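Local coordinates for protein Tp0751 (Treponema pallidum, PDB 5JK2) that probably mediates adhesion to extracellular matrix components and host cells through a non-canonical lipocalin fold, the beta-barrel domain, at residues A[126-131]-A[149-154]; A[47-52]-A[120-125]; A[88-93]-A[114-119]. The protein carries 1 engineered substitution. All coordinates share one frame; numbering follows the deposited sequence.

Contact 1: residues A[126-131]-A[149-154]; sequences AVIHVR and GQYTRY. Engineered in segment 126-131: Ala-126 (natural residue Glu).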
loop_
_atom_site.group_PDB
_atom_site.type_symbol
_atom_site.label_atom_id
_atom_site.label_comp_id
_atom_site.label_asym_id
_atom_site.label_seq_id
_atom_site.Cartn_x
_atom_site.Cartn_y
_atom_site.Cartn_z
ATOM N N ALA A 126 -0.259 11.691 1.860
ATOM C CA ALA A 126 0.178 11.321 0.515
ATOM C C ALA A 126 1.637 10.883 0.508
ATOM O O ALA A 126 2.317 10.970 -0.516
ATOM C CB ALA A 126 -0.025 12.477 -0.440
ATOM N N VAL A 127 2.107 10.417 1.661
ATOM C CA VAL A 127 3.475 9.938 1.809
ATOM C C VAL A 127 3.500 8.732 2.739
ATOM O O VAL A 127 3.073 8.818 3.890
ATOM C CB VAL A 127 4.404 11.037 2.363
ATOM C CG1 VAL A 127 5.828 10.518 2.490
ATOM C CG2 VAL A 127 4.363 12.275 1.476
ATOM N N ILE A 128 4.000 7.610 2.228
ATOM C CA ILE A 128 4.089 6.375 2.998
ATOM C C ILE A 128 5.490 5.783 2.909
ATOM O O ILE A 128 6.348 6.297 2.188
ATOM C CB ILE A 128 3.068 5.318 2.506
ATOM C CG1 ILE A 128 3.339 4.942 1.043
ATOM C CG2 ILE A 128 1.652 5.838 2.658
ATOM C CD1 ILE A 128 2.631 3.686 0.581
ATOM N N HIS A 129 5.713 4.696 3.640
ATOM C CA HIS A 129 6.919 3.898 3.480
ATOM C C HIS A 129 6.535 2.426 3.534
ATOM O O HIS A 129 5.871 1.984 4.472
ATOM C CB HIS A 129 7.957 4.223 4.555
ATOM C CG HIS A 129 9.329 3.718 4.232
ATOM N ND1 HIS A 129 10.362 4.552 3.859
ATOM C CD2 HIS A 129 9.832 2.460 4.203
ATOM C CE1 HIS A 129 11.446 3.830 3.626
ATOM N NE2 HIS A 129 11.149 2.558 3.826
ATOM N N VAL A 130 6.947 1.675 2.517
ATOM C CA VAL A 130 6.519 0.290 2.363
ATOM C C VAL A 130 7.655 -0.699 2.600
ATOM O O VAL A 130 8.793 -0.470 2.194
ATOM C CB VAL A 130 5.942 0.038 0.955
ATOM C CG1 VAL A 130 5.411 -1.389 0.839
ATOM C CG2 VAL A 130 4.840 1.038 0.643
ATOM N N ARG A 131 7.317 -1.799 3.264
ATOM C CA ARG A 131 8.207 -2.938 3.420
ATOM C C ARG A 131 7.438 -4.162 2.949
ATOM O O ARG A 131 6.309 -4.394 3.379
ATOM C CB ARG A 131 8.676 -3.077 4.875
ATOM C CG ARG A 131 9.152 -4.469 5.306
ATOM C CD ARG A 131 10.565 -4.787 4.826
ATOM N NE ARG A 131 11.030 -6.076 5.344
ATOM C CZ ARG A 131 12.264 -6.553 5.200
ATOM N NH1 ARG A 131 13.186 -5.855 4.550
ATOM N NH2 ARG A 131 12.576 -7.735 5.712
ATOM N N GLY A 149 10.623 0.820 0.075
ATOM C CA GLY A 149 11.007 2.205 -0.118
ATOM C C GLY A 149 9.883 3.174 0.173
ATOM O O GLY A 149 8.802 2.782 0.610
ATOM N N GLN A 150 10.149 4.452 -0.074
ATOM C CA GLN A 150 9.172 5.501 0.154
ATOM C C GLN A 150 8.300 5.671 -1.084
ATOM O O GLN A 150 8.791 5.579 -2.208
ATOM C CB GLN A 150 9.874 6.815 0.497
ATOM C CG GLN A 150 8.946 7.908 0.984
ATOM C CD GLN A 150 9.622 9.261 1.044
ATOM O OE1 GLN A 150 10.703 9.455 0.491
ATOM N NE2 GLN A 150 8.986 10.205 1.720
ATOM N N TYR A 151 7.010 5.910 -0.872
ATOM C CA TYR A 151 6.079 6.163 -1.966
ATOM C C TYR A 151 5.343 7.475 -1.754
ATOM O O TYR A 151 5.233 7.965 -0.632
ATOM C CB TYR A 151 5.066 5.024 -2.098
ATOM C CG TYR A 151 5.649 3.731 -2.601
ATOM C CD1 TYR A 151 6.352 2.889 -1.753
ATOM C CD2 TYR A 151 5.493 3.349 -3.925
ATOM C CE1 TYR A 151 6.889 1.703 -2.209
ATOM C CE2 TYR A 151 6.024 2.165 -4.390
ATOM C CZ TYR A 151 6.722 1.345 -3.530
ATOM O OH TYR A 151 7.252 0.165 -3.999
ATOM N N THR A 152 4.836 8.033 -2.848
ATOM C CA THR A 152 4.007 9.227 -2.797
ATOM C C THR A 152 2.820 9.039 -3.722
ATOM O O THR A 152 2.977 8.592 -4.855
ATOM C CB THR A 152 4.785 10.487 -3.210
ATOM O OG1 THR A 152 5.338 10.304 -4.520
ATOM C CG2 THR A 152 5.903 10.768 -2.230
ATOM N N ARG A 153 1.629 9.371 -3.240
ATOM C CA ARG A 153 0.434 9.204 -4.052
ATOM C C ARG A 153 0.429 10.201 -5.201
ATOM O O ARG A 153 0.910 11.328 -5.060
ATOM C CB ARG A 153 -0.828 9.369 -3.205
ATOM C CG ARG A 153 -2.099 8.870 -3.888
ATOM C CD ARG A 153 -3.311 9.079 -3.007
ATOM N NE ARG A 153 -4.509 8.442 -3.548
ATOM C CZ ARG A 153 -5.308 8.992 -4.458
ATOM N NH1 ARG A 153 -6.377 8.334 -4.883
ATOM N NH2 ARG A 153 -5.043 10.197 -4.949
ATOM N N TYR A 154 -0.119 9.782 -6.338
ATOM C CA TYR A 154 -0.118 10.625 -7.526
ATOM C C TYR A 154 -1.199 11.693 -7.440
ATOM O O TYR A 154 -2.339 11.421 -7.060
ATOM C CB TYR A 154 -0.316 9.801 -8.805
ATOM C CG TYR A 154 -0.314 10.667 -10.056
ATOM C CD1 TYR A 154 0.875 11.058 -10.658
ATOM C CD2 TYR A 154 -1.503 11.126 -10.607
ATOM C CE1 TYR A 154 0.874 11.868 -11.790
ATOM C CE2 TYR A 154 -1.510 11.931 -11.735
ATOM C CZ TYR A 154 -0.323 12.299 -12.321
ATOM O OH TYR A 154 -0.349 13.100 -13.442
#
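Val-130 and Ile-128 meet the Tyr-151 side chain on one face of an antiparallel strand pair, in the interior of the lipocalin-like barrel. Val-130 CG2 comes obliquely to the ring at Tyr-151 CD1 (3.4 Å), while Ile-128 CG1 meets Tyr-151 CB at 3.6 Å. The ring leans toward Val-130 because Tyr-151 CG stands opposite the carbonyl carbon (chi1 -70°). On the other face His-129 swings CG opposite its backbone N (chi1 -164°). This brings the imidazole over the opposing main chain, one face toward it: Gly-149 O lies 3.7 Å above the ring centre and Gly-149 CA makes a CH-pi contact. Nearby, the extended Gln-150 passes CG close to Ile-128 O (3.3 Å) and sets its amide beside Val-127 CG1. The backbone holds this register, with Val-130 N to Gly-149 O at 2.9 Å and nearly straight (177°), and Ile-128 N to Tyr-151 O at 3.1 Å. At the end of the pair, the backbone O of Ala-126 (an engineered residue) accepts from Arg-153 N. Tyr-151 OH is hydrogen-bonded to Trp-147 O and Gln-56 NE2. Strand 127-135 continues the sheet to strand 115-122, and strand 149-153 pairs with strand 52-56, closing the barrel.

Contact 2: residues A[47-52]-A[120-125]; sequences QHLLAG and VTFESH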
loop_
_atom_site.group_PDB
_atom_site.type_symbol
_atom_site.label_atom_id
_atom_site.label_comp_id
_atom_site.label_asym_id
_atom_site.label_seq_id
_atom_site.Cartn_x
_atom_site.Cartn_y
_atom_site.Cartn_z
ATOM N N GLN A 47 -7.135 2.964 5.727
ATOM C CA GLN A 47 -6.911 2.341 4.431
ATOM C C GLN A 47 -7.476 3.200 3.313
ATOM O O GLN A 47 -6.984 3.177 2.185
ATOM C CB GLN A 47 -7.555 0.953 4.388
ATOM C CG GLN A 47 -7.187 0.045 5.556
ATOM C CD GLN A 47 -7.804 -1.337 5.440
ATOM O OE1 GLN A 47 -8.433 -1.665 4.435
ATOM N NE2 GLN A 47 -7.626 -2.155 6.472
ATOM N N HIS A 48 -8.514 3.961 3.637
ATOM C CA HIS A 48 -9.209 4.774 2.651
ATOM C C HIS A 48 -8.252 5.771 2.000
ATOM O O HIS A 48 -8.481 6.227 0.878
ATOM C CB HIS A 48 -10.386 5.499 3.305
ATOM C CG HIS A 48 -11.478 5.868 2.350
ATOM N ND1 HIS A 48 -12.722 6.292 2.767
ATOM C CD2 HIS A 48 -11.516 5.869 0.994
ATOM C CE1 HIS A 48 -13.476 6.542 1.711
ATOM N NE2 HIS A 48 -12.771 6.295 0.625
ATOM N N LEU A 49 -7.170 6.090 2.703
ATOM C CA LEU A 49 -6.147 6.979 2.168
ATOM C C LEU A 49 -5.243 6.262 1.172
ATOM O O LEU A 49 -4.592 6.902 0.349
ATOM C CB LEU A 49 -5.298 7.567 3.300
ATOM C CG LEU A 49 -5.925 8.672 4.154
ATOM C CD1 LEU A 49 -5.004 9.030 5.307
ATOM C CD2 LEU A 49 -6.235 9.906 3.314
ATOM N N LEU A 50 -5.196 4.935 1.248
ATOM C CA LEU A 50 -4.317 4.161 0.375
ATOM C C LEU A 50 -4.901 3.982 -1.018
ATOM O O LEU A 50 -4.160 3.858 -1.994
ATOM C CB LEU A 50 -4.028 2.788 0.984
ATOM C CG LEU A 50 -3.137 2.799 2.225
ATOM C CD1 LEU A 50 -3.079 1.421 2.843
ATOM C CD2 LEU A 50 -1.740 3.285 1.873
ATOM N N ALA A 51 -6.228 3.958 -1.100
ATOM C CA ALA A 51 -6.921 3.767 -2.369
ATOM C C ALA A 51 -6.418 4.741 -3.431
ATOM O O ALA A 51 -6.705 5.936 -3.375
ATOM C CB ALA A 51 -8.416 3.926 -2.176
ATOM N N GLY A 52 -5.656 4.217 -4.388
ATOM C CA GLY A 52 -5.137 5.017 -5.482
ATOM C C GLY A 52 -3.745 4.597 -5.906
ATOM O O GLY A 52 -3.234 3.573 -5.467
ATOM N N VAL A 120 2.760 -1.063 5.291
ATOM C CA VAL A 120 2.584 0.313 4.843
ATOM C C VAL A 120 2.526 1.282 6.018
ATOM O O VAL A 120 1.529 1.334 6.741
ATOM C CB VAL A 120 1.300 0.472 4.014
ATOM C CG1 VAL A 120 1.200 1.885 3.467
ATOM C CG2 VAL A 120 1.268 -0.552 2.889
ATOM N N THR A 121 3.589 2.063 6.183
ATOM C CA THR A 121 3.679 3.037 7.265
ATOM C C THR A 121 3.503 4.446 6.720
ATOM O O THR A 121 4.336 4.939 5.959
ATOM C CB THR A 121 5.028 2.940 8.002
ATOM O OG1 THR A 121 5.240 1.594 8.444
ATOM C CG2 THR A 121 5.057 3.876 9.205
ATOM N N PHE A 122 2.407 5.086 7.112
ATOM C CA PHE A 122 2.113 6.446 6.687
ATOM C C PHE A 122 3.023 7.468 7.351
ATOM O O PHE A 122 3.324 7.369 8.540
ATOM C CB PHE A 122 0.662 6.800 7.002
ATOM C CG PHE A 122 -0.317 6.349 5.961
ATOM C CD1 PHE A 122 -0.863 5.079 6.005
ATOM C CD2 PHE A 122 -0.710 7.207 4.952
ATOM C CE1 PHE A 122 -1.774 4.675 5.052
ATOM C CE2 PHE A 122 -1.616 6.809 4.000
ATOM C CZ PHE A 122 -2.151 5.542 4.050
ATOM N N GLU A 123 3.449 8.452 6.566
ATOM C CA GLU A 123 4.203 9.589 7.077
ATOM C C GLU A 123 3.331 10.827 6.935
ATOM O O GLU A 123 3.369 11.736 7.762
ATOM C CB GLU A 123 5.524 9.763 6.322
ATOM C CG GLU A 123 6.249 8.454 6.016
ATOM C CD GLU A 123 7.570 8.671 5.304
ATOM O OE1 GLU A 123 8.149 7.683 4.803
ATOM O OE2 GLU A 123 8.031 9.831 5.244
ATOM N N SER A 124 2.539 10.842 5.870
ATOM C CA SER A 124 1.588 11.912 5.616
ATOM C C SER A 124 0.427 11.330 4.835
ATOM O O SER A 124 0.420 10.141 4.527
ATOM C CB SER A 124 2.236 13.057 4.838
ATOM O OG SER A 124 3.490 13.406 5.395
ATOM N N HIS A 125 -0.549 12.163 4.502
ATOM C CA HIS A 125 -1.728 11.676 3.804
ATOM C C HIS A 125 -1.374 11.197 2.396
ATOM O O HIS A 125 -2.093 10.385 1.814
ATOM C CB HIS A 125 -2.806 12.764 3.745
ATOM C CG HIS A 125 -2.619 13.747 2.632
ATOM N ND1 HIS A 125 -3.071 13.513 1.351
ATOM C CD2 HIS A 125 -2.039 14.969 2.608
ATOM C CE1 HIS A 125 -2.772 14.549 0.585
ATOM N NE2 HIS A 125 -2.146 15.446 1.324
#
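The carbonyl oxygens of Leu-49 and His-125 both accept a hydrogen bond from one nitrogen, NH1 of Arg-31, so that helix 26-39 ties together two segments that share no direct hydrogen bond. They lie at an end of the lipocalin-type barrel, where the turn leading into strand 52-56 meets the end of strand 115-122. The turn is held locally by Leu-50 N to Gln-47 O at 2.7 Å, and it presents two consecutive leucines to Phe-122. Both come obliquely to the CZ end of the ring, Leu-49 CB on the side of Phe-122 CE2 (3.8 Å) and Leu-50 CG on the side of Phe-122 CE1 (3.7 Å). Leu-50 has CG opposite its carbonyl carbon (chi1 -70°), which carries the methyls past the ring so that CD2 also reaches Val-120 CG1 at 3.6 Å. The isobutyl group thus touches Val-120 and Phe-122, two inward side chains of strand 115-122. Leu-49 CD2 has a looser contact with His-125 CB at 4.5 Å. The apolar cluster is buried, being completed by Trp-35 of the helix against Leu-49 and Phe-122, and by Phe-104 of strand 101-108 against Leu-50 and Val-120. Beyond Phe-122 the chain turns a corner at Glu-123, where Glu-123 and Ser-124 both face Val-127 in a classic beta bulge. This bend brings Ser-124 O into the plane of the Phe-122 ring at its edge, 3.2 Å from Phe-122 CD2.

Contact 3: residues A[88-93]-A[114-119]; sequences EIFLVD and IRRRLE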
loop_
_atom_site.group_PDB
_atom_site.type_symbol
_atom_site.label_atom_id
_atom_site.label_comp_id
_atom_site.label_asym_id
_atom_site.label_seq_id
_atom_site.Cartn_x
_atom_site.Cartn_y
_atom_site.Cartn_z
ATOM N N GLU A 88 1.619 -7.341 -11.772
ATOM C CA GLU A 88 1.027 -8.447 -11.037
ATOM C C GLU A 88 0.089 -7.933 -9.954
ATOM O O GLU A 88 0.216 -6.798 -9.499
ATOM C CB GLU A 88 2.121 -9.318 -10.422
ATOM C CG GLU A 88 3.044 -8.563 -9.475
ATOM C CD GLU A 88 4.367 -9.269 -9.255
ATOM O OE1 GLU A 88 4.909 -9.849 -10.220
ATOM O OE2 GLU A 88 4.871 -9.238 -8.112
ATOM N N ILE A 89 -0.854 -8.780 -9.551
ATOM C CA ILE A 89 -1.864 -8.411 -8.569
ATOM C C ILE A 89 -1.913 -9.420 -7.437
ATOM O O ILE A 89 -1.741 -10.618 -7.658
ATOM C CB ILE A 89 -3.265 -8.324 -9.200
ATOM C CG1 ILE A 89 -3.237 -7.421 -10.436
ATOM C CG2 ILE A 89 -4.274 -7.822 -8.171
ATOM C CD1 ILE A 89 -4.547 -7.353 -11.201
ATOM N N PHE A 90 -2.162 -8.925 -6.228
ATOM C CA PHE A 90 -2.344 -9.785 -5.066
ATOM C C PHE A 90 -3.626 -9.411 -4.336
ATOM O O PHE A 90 -3.788 -8.281 -3.882
ATOM C CB PHE A 90 -1.150 -9.683 -4.109
ATOM C CG PHE A 90 0.104 -10.323 -4.626
ATOM C CD1 PHE A 90 0.799 -9.771 -5.690
ATOM C CD2 PHE A 90 0.598 -11.469 -4.036
ATOM C CE1 PHE A 90 1.956 -10.364 -6.160
ATOM C CE2 PHE A 90 1.748 -12.062 -4.498
ATOM C CZ PHE A 90 2.430 -11.510 -5.561
ATOM N N LEU A 91 -4.535 -10.373 -4.228
ATOM C CA LEU A 91 -5.793 -10.161 -3.532
ATOM C C LEU A 91 -5.553 -10.080 -2.034
ATOM O O LEU A 91 -4.800 -10.879 -1.480
ATOM C CB LEU A 91 -6.779 -11.287 -3.839
ATOM C CG LEU A 91 -7.013 -11.618 -5.310
ATOM C CD1 LEU A 91 -6.917 -13.117 -5.523
ATOM C CD2 LEU A 91 -8.364 -11.098 -5.769
ATOM N N VAL A 92 -6.203 -9.124 -1.380
ATOM C CA VAL A 92 -6.036 -8.936 0.056
ATOM C C VAL A 92 -6.838 -9.968 0.840
ATOM O O VAL A 92 -8.069 -9.942 0.847
ATOM C CB VAL A 92 -6.472 -7.529 0.501
ATOM C CG1 VAL A 92 -6.170 -7.322 1.981
ATOM C CG2 VAL A 92 -5.775 -6.463 -0.334
ATOM N N ASP A 93 -6.129 -10.875 1.503
ATOM C CA ASP A 93 -6.766 -11.884 2.334
ATOM C C ASP A 93 -7.083 -11.307 3.711
ATOM O O ASP A 93 -8.028 -11.739 4.373
ATOM C CB ASP A 93 -5.867 -13.114 2.458
ATOM C CG ASP A 93 -5.987 -14.051 1.268
ATOM O OD1 ASP A 93 -7.122 -14.293 0.810
ATOM O OD2 ASP A 93 -4.944 -14.548 0.796
ATOM N N ILE A 114 1.795 -18.530 -3.649
ATOM C CA ILE A 114 2.608 -17.330 -3.559
ATOM C C ILE A 114 1.792 -16.175 -2.996
ATOM O O ILE A 114 0.757 -15.799 -3.546
ATOM C CB ILE A 114 3.180 -16.956 -4.936
ATOM C CG1 ILE A 114 4.111 -18.067 -5.437
ATOM C CG2 ILE A 114 3.923 -15.621 -4.866
ATOM C CD1 ILE A 114 4.337 -18.055 -6.913
ATOM N N ARG A 115 2.288 -15.615 -1.901
ATOM C CA ARG A 115 1.607 -14.555 -1.183
ATOM C C ARG A 115 2.614 -13.455 -0.880
ATOM O O ARG A 115 3.790 -13.589 -1.206
ATOM C CB ARG A 115 0.975 -15.114 0.093
ATOM C CG ARG A 115 0.074 -16.312 -0.174
ATOM C CD ARG A 115 -1.058 -16.429 0.830
ATOM N NE ARG A 115 -0.574 -16.642 2.189
ATOM C CZ ARG A 115 -1.363 -16.843 3.240
ATOM N NH1 ARG A 115 -0.832 -17.028 4.441
ATOM N NH2 ARG A 115 -2.681 -16.858 3.094
ATOM N N ARG A 116 2.160 -12.368 -0.265
ATOM C CA ARG A 116 3.039 -11.235 0.002
ATOM C C ARG A 116 2.556 -10.405 1.189
ATOM O O ARG A 116 1.413 -9.949 1.214
ATOM C CB ARG A 116 3.147 -10.358 -1.246
ATOM C CG ARG A 116 4.125 -9.202 -1.124
ATOM C CD ARG A 116 4.374 -8.547 -2.469
ATOM N NE ARG A 116 5.182 -9.395 -3.340
ATOM C CZ ARG A 116 5.337 -9.199 -4.645
ATOM N NH1 ARG A 116 4.736 -8.181 -5.245
ATOM N NH2 ARG A 116 6.094 -10.024 -5.352
ATOM N N ARG A 117 3.438 -10.218 2.168
ATOM C CA ARG A 117 3.143 -9.396 3.336
ATOM C C ARG A 117 3.635 -7.974 3.134
ATOM O O ARG A 117 4.732 -7.756 2.623
ATOM C CB ARG A 117 3.784 -9.989 4.588
ATOM C CG ARG A 117 3.209 -11.332 4.969
ATOM C CD ARG A 117 3.684 -11.795 6.337
ATOM N NE ARG A 117 2.794 -12.812 6.895
ATOM C CZ ARG A 117 2.753 -14.079 6.493
ATOM N NH1 ARG A 117 1.906 -14.927 7.061
ATOM N NH2 ARG A 117 3.552 -14.503 5.521
ATOM N N LEU A 118 2.820 -7.013 3.555
ATOM C CA LEU A 118 3.124 -5.603 3.363
ATOM C C LEU A 118 3.067 -4.855 4.688
ATOM O O LEU A 118 2.263 -5.176 5.560
ATOM C CB LEU A 118 2.144 -4.980 2.363
ATOM C CG LEU A 118 2.752 -4.293 1.137
ATOM C CD1 LEU A 118 3.489 -5.301 0.272
ATOM C CD2 LEU A 118 1.678 -3.579 0.331
ATOM N N GLU A 119 3.934 -3.859 4.824
ATOM C CA GLU A 119 3.972 -3.022 6.016
ATOM C C GLU A 119 3.950 -1.552 5.621
ATOM O O GLU A 119 4.981 -0.880 5.615
ATOM C CB GLU A 119 5.212 -3.330 6.850
ATOM C CG GLU A 119 5.273 -4.760 7.369
ATOM C CD GLU A 119 4.211 -5.057 8.413
ATOM O OE1 GLU A 119 3.611 -4.101 8.950
ATOM O OE2 GLU A 119 3.976 -6.250 8.697
#
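Strands 88-92 and 115-119 run at 73° to each other, with their axes 7.9 Å apart at closest approach, so the contact is made by side chains and not by backbone pairing. In the eight-stranded lipocalin-like barrel strand 101-108 lies between them in the sheet order. Phe-90 and Arg-116 both point toward the opposite strand and carry most of the contact. The CZ end of the Phe-90 ring lies over one face of the Arg-116 guanidinium, with CZ 3.8 Å above the plane near its centre; the planes are 30° apart, so this is not a flat stack. Lower on the same side chain, Arg-116 CB rests 3.9 Å from Phe-90 CE2. Arg-116 bends at chi3 (-72°), turning its terminal nitrogens toward Glu-88. Here NH1 and NH2 both donate to Glu-88 OE2 at 3.1 Å in an end-on salt bridge, through bent bonds with the oxygen tilted from the guanidinium plane. The carboxylate oxygen receives NH1 on its anti lone pair and NH2 nearly head-on. Arg-116 NE has its own salt bridge to Glu-134, and Phe-81 makes a cation-pi contact with the same group; the buried positive charge is probably balanced by these two acids. At the other end Arg-115 NH2 and Asp-93 OD2, 4.0 Å apart, form a long ion pair, and Asp-93 OD1 is bridged to Arg-107. Beside the Phe-90 ring, Ile-114 CG2 lies 4.2 Å from Phe-90 CE2.

All three contacts involve the barrel sheet, contact 2 through strand 115-122 and the turn before strand 52-56. Contacts 2 and 3 share strand 115-122, at successive parts of it, with centres about 16 Å apart; contact 3 is nested within the chain loop that contact 2 closes. Strand 127-135 of contact 1 pairs with that strand along both: His-129 N lies 2.7 Å from Thr-121 O, and Arg-131 O lies 2.8 Å from Glu-119 N, both probable hydrogen bonds. Contacts 1 and 2 are closest, their centres about 8 Å apart, and are also joined by Arg-153 NH1 to Ala-51 O at 2.9 Å. Contacts 1 and 3, about 17 Å apart between centres, lie on opposite sides of the chain's centre.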